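Local coordinates for protein galactan 1,3-beta-galactosidase (Phanerochaete chrysosporium, PDB 7BYS) that probably hydrolyses beta-1,3-galactan from the chain end as a family 43 exo-galactanase that also carries a carbohydrate-binding module, at residues A22-V27 with I254-R259; F34-S39 with D258-S263; T238-N243 with V391-P396. All blocks are in the same frame, centred on the assembly; numbering follows the deposited sequence.

Interaction 1 of 3, residues A22-V27 with I254-R259; sequences AGILQV and IYMGDR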
loop_
_atom_site.group_PDB
_atom_site.type_symbol
_atom_site.label_atom_id
_atom_site.label_comp_id
_atom_site.label_asym_id
_atom_site.label_seq_id
_atom_site.Cartn_x
_atom_site.Cartn_y
_atom_site.Cartn_z
ATOM N N ALA A 22 4.171 5.978 -0.985
ATOM C CA ALA A 22 5.437 5.893 -0.250
ATOM C C ALA A 22 6.666 5.988 -1.140
ATOM O O ALA A 22 6.738 5.369 -2.205
ATOM C CB ALA A 22 5.502 4.538 0.456
ATOM N N GLY A 23 7.664 6.709 -0.644
ATOM C CA GLY A 23 9.037 6.572 -1.089
ATOM C C GLY A 23 9.918 6.305 0.117
ATOM O O GLY A 23 9.819 7.009 1.134
ATOM N N ILE A 24 10.762 5.275 0.052
ATOM C CA ILE A 24 11.641 4.906 1.159
ATOM C C ILE A 24 13.074 5.271 0.801
ATOM O O ILE A 24 13.498 5.117 -0.351
ATOM C CB ILE A 24 11.534 3.408 1.510
ATOM C CG1 ILE A 24 10.074 3.008 1.719
ATOM C CG2 ILE A 24 12.361 3.103 2.760
ATOM C CD1 ILE A 24 9.403 3.642 2.942
ATOM N N LEU A 25 13.821 5.744 1.797
ATOM C CA LEU A 25 15.241 6.053 1.679
ATOM C C LEU A 25 15.941 5.454 2.887
ATOM O O LEU A 25 15.447 5.556 4.011
ATOM C CB LEU A 25 15.458 7.585 1.677
ATOM C CG LEU A 25 16.870 8.138 1.940
ATOM C CD1 LEU A 25 17.786 7.948 0.747
ATOM C CD2 LEU A 25 16.799 9.612 2.330
ATOM N N GLN A 26 17.088 4.823 2.665
ATOM C CA GLN A 26 17.898 4.324 3.767
ATOM C C GLN A 26 19.189 5.125 3.828
ATOM O O GLN A 26 19.886 5.263 2.818
ATOM C CB GLN A 26 18.200 2.829 3.625
ATOM C CG GLN A 26 18.895 2.249 4.852
ATOM C CD GLN A 26 19.318 0.794 4.688
ATOM O OE1 GLN A 26 18.906 0.113 3.751
ATOM N NE2 GLN A 26 20.145 0.319 5.605
ATOM N N VAL A 27 19.489 5.667 5.008
ATOM C CA VAL A 27 20.742 6.372 5.270
ATOM C C VAL A 27 21.385 5.683 6.461
ATOM O O VAL A 27 20.888 5.782 7.591
ATOM C CB VAL A 27 20.524 7.864 5.553
ATOM C CG1 VAL A 27 21.876 8.576 5.750
ATOM C CG2 VAL A 27 19.708 8.514 4.448
ATOM N N ILE A 254 9.814 -6.245 0.227
ATOM C CA ILE A 254 8.530 -5.877 0.810
ATOM C C ILE A 254 7.740 -5.125 -0.248
ATOM O O ILE A 254 8.216 -4.116 -0.791
ATOM C CB ILE A 254 8.697 -5.002 2.052
ATOM C CG1 ILE A 254 9.535 -5.734 3.098
ATOM C CG2 ILE A 254 7.318 -4.620 2.600
ATOM C CD1 ILE A 254 9.872 -4.891 4.286
ATOM N N TYR A 255 6.537 -5.613 -0.533
ATOM C CA TYR A 255 5.572 -4.872 -1.324
ATOM C C TYR A 255 4.913 -3.834 -0.426
ATOM O O TYR A 255 4.291 -4.188 0.587
ATOM C CB TYR A 255 4.514 -5.835 -1.855
ATOM C CG TYR A 255 3.324 -5.126 -2.444
ATOM C CD1 TYR A 255 3.363 -4.662 -3.748
ATOM C CD2 TYR A 255 2.163 -4.910 -1.699
ATOM C CE1 TYR A 255 2.290 -4.001 -4.315
ATOM C CE2 TYR A 255 1.078 -4.232 -2.248
ATOM C CZ TYR A 255 1.148 -3.784 -3.558
ATOM O OH TYR A 255 0.082 -3.117 -4.120
ATOM N N MET A 256 5.061 -2.555 -0.761
ATOM C CA MET A 256 4.391 -1.479 -0.035
ATOM C C MET A 256 3.396 -0.852 -0.987
ATOM O O MET A 256 3.786 -0.267 -1.998
ATOM C CB MET A 256 5.367 -0.424 0.475
ATOM C CG MET A 256 6.405 -0.988 1.403
ATOM S SD MET A 256 7.651 0.269 1.762
ATOM C CE MET A 256 8.532 -0.515 3.119
ATOM N N GLY A 257 2.109 -1.010 -0.677
ATOM C CA GLY A 257 1.047 -0.467 -1.492
ATOM C C GLY A 257 0.134 0.453 -0.696
ATOM O O GLY A 257 0.193 0.526 0.542
ATOM N N ASP A 258 -0.723 1.152 -1.431
ATOM C CA ASP A 258 -1.763 2.011 -0.867
ATOM C C ASP A 258 -3.123 1.394 -1.148
ATOM O O ASP A 258 -3.362 0.878 -2.243
ATOM C CB ASP A 258 -1.759 3.387 -1.552
ATOM C CG ASP A 258 -0.510 4.193 -1.255
ATOM O OD1 ASP A 258 -0.343 4.614 -0.095
ATOM O OD2 ASP A 258 0.292 4.399 -2.185
ATOM N N ARG A 259 -4.028 1.466 -0.168
ATOM C CA ARG A 259 -5.447 1.187 -0.404
ATOM C C ARG A 259 -6.125 2.550 -0.443
ATOM O O ARG A 259 -6.407 3.143 0.601
ATOM C CB ARG A 259 -6.050 0.291 0.675
ATOM C CG ARG A 259 -7.564 0.098 0.494
ATOM C CD ARG A 259 -8.109 -0.966 1.436
ATOM N NE ARG A 259 -7.493 -2.250 1.134
ATOM C CZ ARG A 259 -7.296 -3.234 2.001
ATOM N NH1 ARG A 259 -7.667 -3.111 3.281
ATOM N NH2 ARG A 259 -6.698 -4.342 1.593
HETATM O O HOH W 1 2.207 4.656 0.944
#
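Ile24 and Met256 make a small, buried apolar contact between strands of two different sheets, supplemented nearby by a water that joins Ala22 to Asp258. Strand 22-27 lies at one border of its sheet, while strand 252-259 runs inside another, and no direct hydrogen bond passes between the two segments. Their backbones stay well apart, with Ala22 CA and Met256 CA 7.4 Å from each other, so side chains do the bridging. The long thioether suits this span: Met256 is extended beyond CG and brings its sulfur SD to 3.7 Å from Ile24 CG1. The methyl group adds a looser touch, Met256 CE lying 4.1 Å from Ile24 CG1. The two side chains cross at about a right angle, and because CG1 of Ile24 stands anti to the carbonyl carbon (chi1 -52°), its longer branch rather than CG2 receives the sulfur.

The fold is the five-bladed beta-propeller of glycoside hydrolase family 43, and the contact joins its first blade to its last. Around it, Ile24 also packs on Phe245 and Leu247 of strand 242-249, and Met256 on Trp272.

At the other end of the contact, Ala22 points its short CB toward strand 252-259 but stops short of packing on it, and here the water carries the link. The backbone N of Ala22 gives a hydrogen bond to the water over 3.1 Å, and that water donates in turn to Asp258 OD1 at 2.8 Å. The other carboxylate oxygen, Asp258 OD2, takes the backbone N of Gly21, so the aspartate holds the chain where it enters strand 22-27, at Gly21 directly and at Ala22 through the water. Between Met256 and Asp258 sits Gly257, where a beta carbon would run into the hydroxyl of Tyr255.

Interaction 2 of 3, residues F34-S39 with D258-S263; sequences FGEDKS and DRWRPS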
loop_
_atom_site.group_PDB
_atom_site.type_symbol
_atom_site.label_atom_id
_atom_site.label_comp_id
_atom_site.label_asym_id
_atom_site.label_seq_id
_atom_site.Cartn_x
_atom_site.Cartn_y
_atom_site.Cartn_z
ATOM N N PHE A 34 8.897 8.872 3.097
ATOM C CA PHE A 34 8.304 10.085 2.563
ATOM C C PHE A 34 6.971 9.742 1.924
ATOM O O PHE A 34 6.819 8.680 1.324
ATOM C CB PHE A 34 9.193 10.689 1.475
ATOM C CG PHE A 34 10.571 11.026 1.941
ATOM C CD1 PHE A 34 11.592 10.097 1.869
ATOM C CD2 PHE A 34 10.846 12.279 2.447
ATOM C CE1 PHE A 34 12.874 10.406 2.307
ATOM C CE2 PHE A 34 12.128 12.591 2.891
ATOM C CZ PHE A 34 13.135 11.658 2.825
ATOM N N GLY A 35 6.012 10.650 2.025
ATOM C CA GLY A 35 4.751 10.362 1.373
ATOM C C GLY A 35 3.872 11.584 1.320
ATOM O O GLY A 35 4.236 12.666 1.789
ATOM N N GLU A 36 2.698 11.392 0.724
ATOM C CA GLU A 36 1.695 12.449 0.631
ATOM C C GLU A 36 0.931 12.560 1.947
ATOM O O GLU A 36 0.371 11.575 2.437
ATOM C CB GLU A 36 0.709 12.116 -0.489
ATOM C CG GLU A 36 1.369 11.802 -1.816
ATOM C CD GLU A 36 0.538 10.862 -2.668
ATOM O OE1 GLU A 36 -0.642 10.620 -2.333
ATOM O OE2 GLU A 36 1.059 10.324 -3.659
ATOM N N ASP A 37 0.872 13.774 2.505
ATOM C CA ASP A 37 0.036 14.033 3.677
ATOM C C ASP A 37 -1.374 14.316 3.178
ATOM O O ASP A 37 -1.615 15.320 2.510
ATOM C CB ASP A 37 0.596 15.222 4.453
ATOM C CG ASP A 37 -0.173 15.517 5.732
ATOM O OD1 ASP A 37 -1.310 15.035 5.897
ATOM O OD2 ASP A 37 0.364 16.253 6.585
ATOM N N LYS A 38 -2.311 13.427 3.484
ATOM C CA LYS A 38 -3.688 13.603 3.044
ATOM C C LYS A 38 -4.627 13.781 4.231
ATOM O O LYS A 38 -5.798 13.427 4.155
ATOM C CB LYS A 38 -4.124 12.443 2.151
ATOM C CG LYS A 38 -3.315 12.362 0.859
ATOM C CD LYS A 38 -3.748 11.201 -0.036
ATOM C CE LYS A 38 -3.974 11.661 -1.483
ATOM N NZ LYS A 38 -2.814 12.409 -2.073
ATOM N N SER A 39 -4.132 14.366 5.327
ATOM C CA SER A 39 -4.889 14.370 6.577
ATOM C C SER A 39 -6.175 15.178 6.501
ATOM O O SER A 39 -7.042 15.007 7.365
ATOM C CB SER A 39 -4.027 14.880 7.726
ATOM O OG SER A 39 -3.556 16.173 7.428
ATOM N N ASP A 258 -0.723 1.152 -1.431
ATOM C CA ASP A 258 -1.763 2.011 -0.867
ATOM C C ASP A 258 -3.123 1.394 -1.148
ATOM O O ASP A 258 -3.362 0.878 -2.243
ATOM C CB ASP A 258 -1.759 3.387 -1.552
ATOM C CG ASP A 258 -0.510 4.193 -1.255
ATOM O OD1 ASP A 258 -0.343 4.614 -0.095
ATOM O OD2 ASP A 258 0.292 4.399 -2.185
ATOM N N ARG A 259 -4.028 1.466 -0.168
ATOM C CA ARG A 259 -5.447 1.187 -0.404
ATOM C C ARG A 259 -6.125 2.550 -0.443
ATOM O O ARG A 259 -6.407 3.143 0.601
ATOM C CB ARG A 259 -6.050 0.291 0.675
ATOM C CG ARG A 259 -7.564 0.098 0.494
ATOM C CD ARG A 259 -8.109 -0.966 1.436
ATOM N NE ARG A 259 -7.493 -2.250 1.134
ATOM C CZ ARG A 259 -7.296 -3.234 2.001
ATOM N NH1 ARG A 259 -7.667 -3.111 3.281
ATOM N NH2 ARG A 259 -6.698 -4.342 1.593
ATOM N N TRP A 260 -6.347 3.061 -1.651
ATOM C CA TRP A 260 -6.895 4.401 -1.809
ATOM C C TRP A 260 -8.375 4.393 -1.471
ATOM O O TRP A 260 -9.131 3.535 -1.943
ATOM C CB TRP A 260 -6.716 4.861 -3.252
ATOM C CG TRP A 260 -5.287 5.001 -3.662
ATOM C CD1 TRP A 260 -4.645 4.280 -4.620
ATOM C CD2 TRP A 260 -4.329 5.932 -3.140
ATOM N NE1 TRP A 260 -3.338 4.686 -4.718
ATOM C CE2 TRP A 260 -3.120 5.709 -3.830
ATOM C CE3 TRP A 260 -4.376 6.937 -2.165
ATOM C CZ2 TRP A 260 -1.963 6.443 -3.575
ATOM C CZ3 TRP A 260 -3.226 7.673 -1.916
ATOM C CH2 TRP A 260 -2.037 7.422 -2.621
ATOM N N ARG A 261 -8.796 5.363 -0.670
ATOM C CA ARG A 261 -10.201 5.509 -0.301
ATOM C C ARG A 261 -10.644 6.890 -0.768
ATOM O O ARG A 261 -10.520 7.871 -0.023
ATOM C CB ARG A 261 -10.355 5.353 1.205
ATOM C CG ARG A 261 -11.791 5.219 1.601
ATOM C CD ARG A 261 -11.907 4.897 3.040
ATOM N NE ARG A 261 -13.310 4.807 3.405
ATOM C CZ ARG A 261 -13.719 4.437 4.606
ATOM N NH1 ARG A 261 -12.818 4.129 5.526
ATOM N NH2 ARG A 261 -15.016 4.374 4.878
ATOM N N PRO A 262 -11.153 7.015 -2.003
ATOM C CA PRO A 262 -11.425 8.359 -2.557
ATOM C C PRO A 262 -12.355 9.229 -1.727
ATOM O O PRO A 262 -12.151 10.449 -1.687
ATOM C CB PRO A 262 -12.013 8.066 -3.945
ATOM C CG PRO A 262 -11.512 6.717 -4.291
ATOM C CD PRO A 262 -11.381 5.951 -2.995
ATOM N N SER A 263 -13.344 8.652 -1.045
ATOM C CA SER A 263 -14.278 9.454 -0.261
ATOM C C SER A 263 -13.738 9.842 1.111
ATOM O O SER A 263 -14.373 10.639 1.808
ATOM C CB SER A 263 -15.616 8.729 -0.102
ATOM O OG SER A 263 -15.426 7.340 0.096
#
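Trp260 meets Glu36 and Lys38 with the far rim of its indole. Asp258 comes first in the segment: its CB lies 3.5 Å above the plane of the Trp260 ring, displaced toward the rim. Arg259 points elsewhere, its NE and NH2 bonded to the carbonyls of Tyr240 and Trp239. At Trp260 the chain has left the strand, and the indole reaches across with its six-membered ring. Trp260 CH2 lies 3.5 Å from Glu36 OE1, which approaches obliquely, the carboxylate and ring planes only 10° apart. Lys38 comes to the ring edge, with its CD 4.0 Å from Trp260 CZ3; the bends in its chain at chi3 and chi4 carry NZ back to Glu36 OE1, a salt bridge of 2.8 Å met from above the carboxylate plane. A flat indole suits this place, since its rim meets the lysine's methylenes while NE1 bonds Gln242 OE1. Glu36 OE2 accepts from Arg82 N, so residues that bind galactose in other structures of this enzyme adjoin both partners. An alanine in place of Glu36 would be likely to leave the lysine without its salt-bridge mate and open a gap beside the tryptophan rim. Arg261 then leads away to a salt bridge with Asp382. Trp260 meets strand 30-36 of the first propeller blade through Glu36, and also touches Arg82 of strand 79-88 in the second, with Trp208 packed edge-to-face against it.

Interaction 3 of 3, residues T238-N243 with V391-P396; sequences TWYSQN and VVISVP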
loop_
_atom_site.group_PDB
_atom_site.type_symbol
_atom_site.label_atom_id
_atom_site.label_comp_id
_atom_site.label_asym_id
_atom_site.label_seq_id
_atom_site.Cartn_x
_atom_site.Cartn_y
_atom_site.Cartn_z
ATOM N N THR A 238 -4.806 -7.195 -6.230
ATOM C CA THR A 238 -3.643 -6.987 -5.367
ATOM C C THR A 238 -4.059 -6.882 -3.906
ATOM O O THR A 238 -3.556 -6.045 -3.151
ATOM C CB THR A 238 -2.770 -5.806 -5.807
ATOM O OG1 THR A 238 -2.758 -5.725 -7.236
ATOM C CG2 THR A 238 -1.327 -6.017 -5.358
ATOM N N TRP A 239 -4.973 -7.761 -3.491
ATOM C CA TRP A 239 -5.501 -7.709 -2.129
ATOM C C TRP A 239 -6.010 -6.306 -1.808
ATOM O O TRP A 239 -5.793 -5.768 -0.718
ATOM C CB TRP A 239 -4.464 -8.201 -1.109
ATOM C CG TRP A 239 -4.113 -9.653 -1.304
ATOM C CD1 TRP A 239 -2.960 -10.154 -1.830
ATOM C CD2 TRP A 239 -4.953 -10.782 -1.024
ATOM N NE1 TRP A 239 -3.018 -11.524 -1.868
ATOM C CE2 TRP A 239 -4.224 -11.937 -1.368
ATOM C CE3 TRP A 239 -6.234 -10.926 -0.479
ATOM C CZ2 TRP A 239 -4.741 -13.228 -1.212
ATOM C CZ3 TRP A 239 -6.745 -12.212 -0.313
ATOM C CH2 TRP A 239 -5.996 -13.342 -0.675
ATOM N N TYR A 240 -6.699 -5.714 -2.786
ATOM C CA TYR A 240 -7.188 -4.333 -2.738
ATOM C C TYR A 240 -6.072 -3.341 -2.376
ATOM O O TYR A 240 -6.012 -2.779 -1.276
ATOM C CB TYR A 240 -8.407 -4.200 -1.817
ATOM C CG TYR A 240 -9.275 -2.992 -2.097
ATOM C CD1 TYR A 240 -8.741 -1.776 -2.530
ATOM C CD2 TYR A 240 -10.649 -3.074 -1.925
ATOM C CE1 TYR A 240 -9.573 -0.671 -2.786
ATOM C CE2 TYR A 240 -11.462 -2.013 -2.177
ATOM C CZ TYR A 240 -10.941 -0.821 -2.594
ATOM O OH TYR A 240 -11.806 0.206 -2.835
ATOM N N SER A 241 -5.192 -3.116 -3.352
ATOM C CA SER A 241 -4.105 -2.165 -3.157
ATOM C C SER A 241 -3.515 -1.798 -4.506
ATOM O O SER A 241 -3.874 -2.360 -5.548
ATOM C CB SER A 241 -3.043 -2.719 -2.197
ATOM O OG SER A 241 -2.223 -3.677 -2.843
ATOM N N GLN A 242 -2.598 -0.835 -4.468
ATOM C CA GLN A 242 -1.860 -0.384 -5.638
ATOM C C GLN A 242 -0.423 -0.138 -5.213
ATOM O O GLN A 242 -0.181 0.490 -4.176
ATOM C CB GLN A 242 -2.444 0.913 -6.197
ATOM C CG GLN A 242 -1.776 1.346 -7.496
ATOM C CD GLN A 242 -2.323 2.645 -8.035
ATOM O OE1 GLN A 242 -2.762 3.509 -7.282
ATOM N NE2 GLN A 242 -2.313 2.787 -9.360
ATOM N N ASN A 243 0.519 -0.629 -6.019
ATOM C CA ASN A 243 1.937 -0.518 -5.700
ATOM C C ASN A 243 2.327 0.921 -5.387
ATOM O O ASN A 243 1.841 1.869 -6.012
ATOM C CB ASN A 243 2.750 -0.998 -6.901
ATOM C CG ASN A 243 4.201 -1.218 -6.558
ATOM O OD1 ASN A 243 4.517 -1.876 -5.572
ATOM N ND2 ASN A 243 5.096 -0.683 -7.373
ATOM N N VAL A 391 -15.670 -12.929 -4.039
ATOM C CA VAL A 391 -14.260 -12.598 -3.844
ATOM C C VAL A 391 -14.087 -12.163 -2.396
ATOM O O VAL A 391 -14.723 -11.199 -1.955
ATOM C CB VAL A 391 -13.817 -11.471 -4.789
ATOM C CG1 VAL A 391 -12.345 -11.150 -4.572
ATOM C CG2 VAL A 391 -14.099 -11.850 -6.243
ATOM N N VAL A 392 -13.195 -12.835 -1.675
ATOM C CA VAL A 392 -12.977 -12.594 -0.250
ATOM C C VAL A 392 -11.657 -11.853 -0.070
ATOM O O VAL A 392 -10.638 -12.219 -0.677
ATOM C CB VAL A 392 -12.998 -13.917 0.534
ATOM C CG1 VAL A 392 -12.514 -13.713 1.985
ATOM C CG2 VAL A 392 -14.407 -14.499 0.492
ATOM N N ILE A 393 -11.681 -10.788 0.732
ATOM C CA ILE A 393 -10.477 -10.168 1.264
ATOM C C ILE A 393 -10.631 -10.071 2.775
ATOM O O ILE A 393 -11.677 -10.405 3.321
ATOM C CB ILE A 393 -10.174 -8.795 0.628
ATOM C CG1 ILE A 393 -11.293 -7.797 0.934
ATOM C CG2 ILE A 393 -9.914 -8.928 -0.891
ATOM C CD1 ILE A 393 -10.978 -6.348 0.541
ATOM N N SER A 394 -9.588 -9.607 3.457
ATOM C CA SER A 394 -9.652 -9.497 4.909
ATOM C C SER A 394 -9.286 -8.098 5.374
ATOM O O SER A 394 -8.472 -7.412 4.751
ATOM C CB SER A 394 -8.765 -10.544 5.599
ATOM O OG SER A 394 -7.391 -10.244 5.384
ATOM N N VAL A 395 -9.889 -7.697 6.492
ATOM C CA VAL A 395 -9.512 -6.466 7.184
ATOM C C VAL A 395 -9.305 -6.769 8.661
ATOM O O VAL A 395 -9.974 -7.659 9.208
ATOM C CB VAL A 395 -10.550 -5.344 7.002
ATOM C CG1 VAL A 395 -10.611 -4.879 5.555
ATOM C CG2 VAL A 395 -11.928 -5.782 7.505
ATOM N N PRO A 396 -8.432 -6.041 9.343
ATOM C CA PRO A 396 -8.089 -6.388 10.727
ATOM C C PRO A 396 -8.796 -5.525 11.753
ATOM O O PRO A 396 -9.128 -4.354 11.505
ATOM C CB PRO A 396 -6.587 -6.106 10.773
ATOM C CG PRO A 396 -6.446 -4.897 9.884
ATOM C CD PRO A 396 -7.442 -5.115 8.753
#
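Ile393 packs against Trp239 and Tyr240 where the catalytic propeller meets the carbohydrate-binding module, and these three residues account for nearly all of the surface the contact buries. Ile393 uses two branches for two partners. Its CG1 lies between the backbone N and the carbonyl carbon, the crowded position (chi1 63°), and the extended chain from there places Ile393 CD1 4.1 Å from Tyr240 CB and near the edge of the phenol ring. On the other branch, Ile393 CG2 is 4.2 Å from Trp239 CE3. A beta-branched aliphatic residue suits this place because it offers methyl groups in two directions from one strand position.

Trp239 approaches with the benzo part of its indole. Trp239 CZ3 lies 3.9 Å from Val392 O, and both this carbonyl oxygen and the isoleucine methyl come at the ring obliquely. Pro233 and Ile284 also pack on this tryptophan. Tyr240 meets the isoleucine with CB and the near edge of its ring at CD2, while the hydroxyl end leads away to Asp385 OD1.

The interface thus joins a short turn ahead of the last blade of the five-bladed propeller to a border strand of the beta-sandwich typical of family 35 modules. Thr238, Trp239 and Tyr240 all have positive phi, a left-handed helical stretch that presents two successive aromatics to the module. Ser241 closes it, its OG donating to Thr238 O at 2.7 Å in the carbonyl plane. Just beyond, Gln242 belongs to the galactose site; on the module side, the side chain of Val392 lies about 4 Å from that of Asp422, a calcium ligand.

From the N terminus, strand 22-27 and the end of strand 30-36 are consecutive parts of one sheet, and both wait more than 200 residues for their partners. Interactions 1 and 2 close those long loops on the same stretch of chain, sharing Asp258 and Arg259, and so bring the last propeller blade back to the first. Interaction 3 begins inside both loops, at 238-243, but ends far outside them at 391-396; it therefore crosses the other two and ties the propeller to the binding module. Strands 242-249 and 252-259 pair as neighbours, and Arg259, shared by interactions 1 and 2, also touches segment 238-243 of interaction 3, linking blade closure to the domain interface.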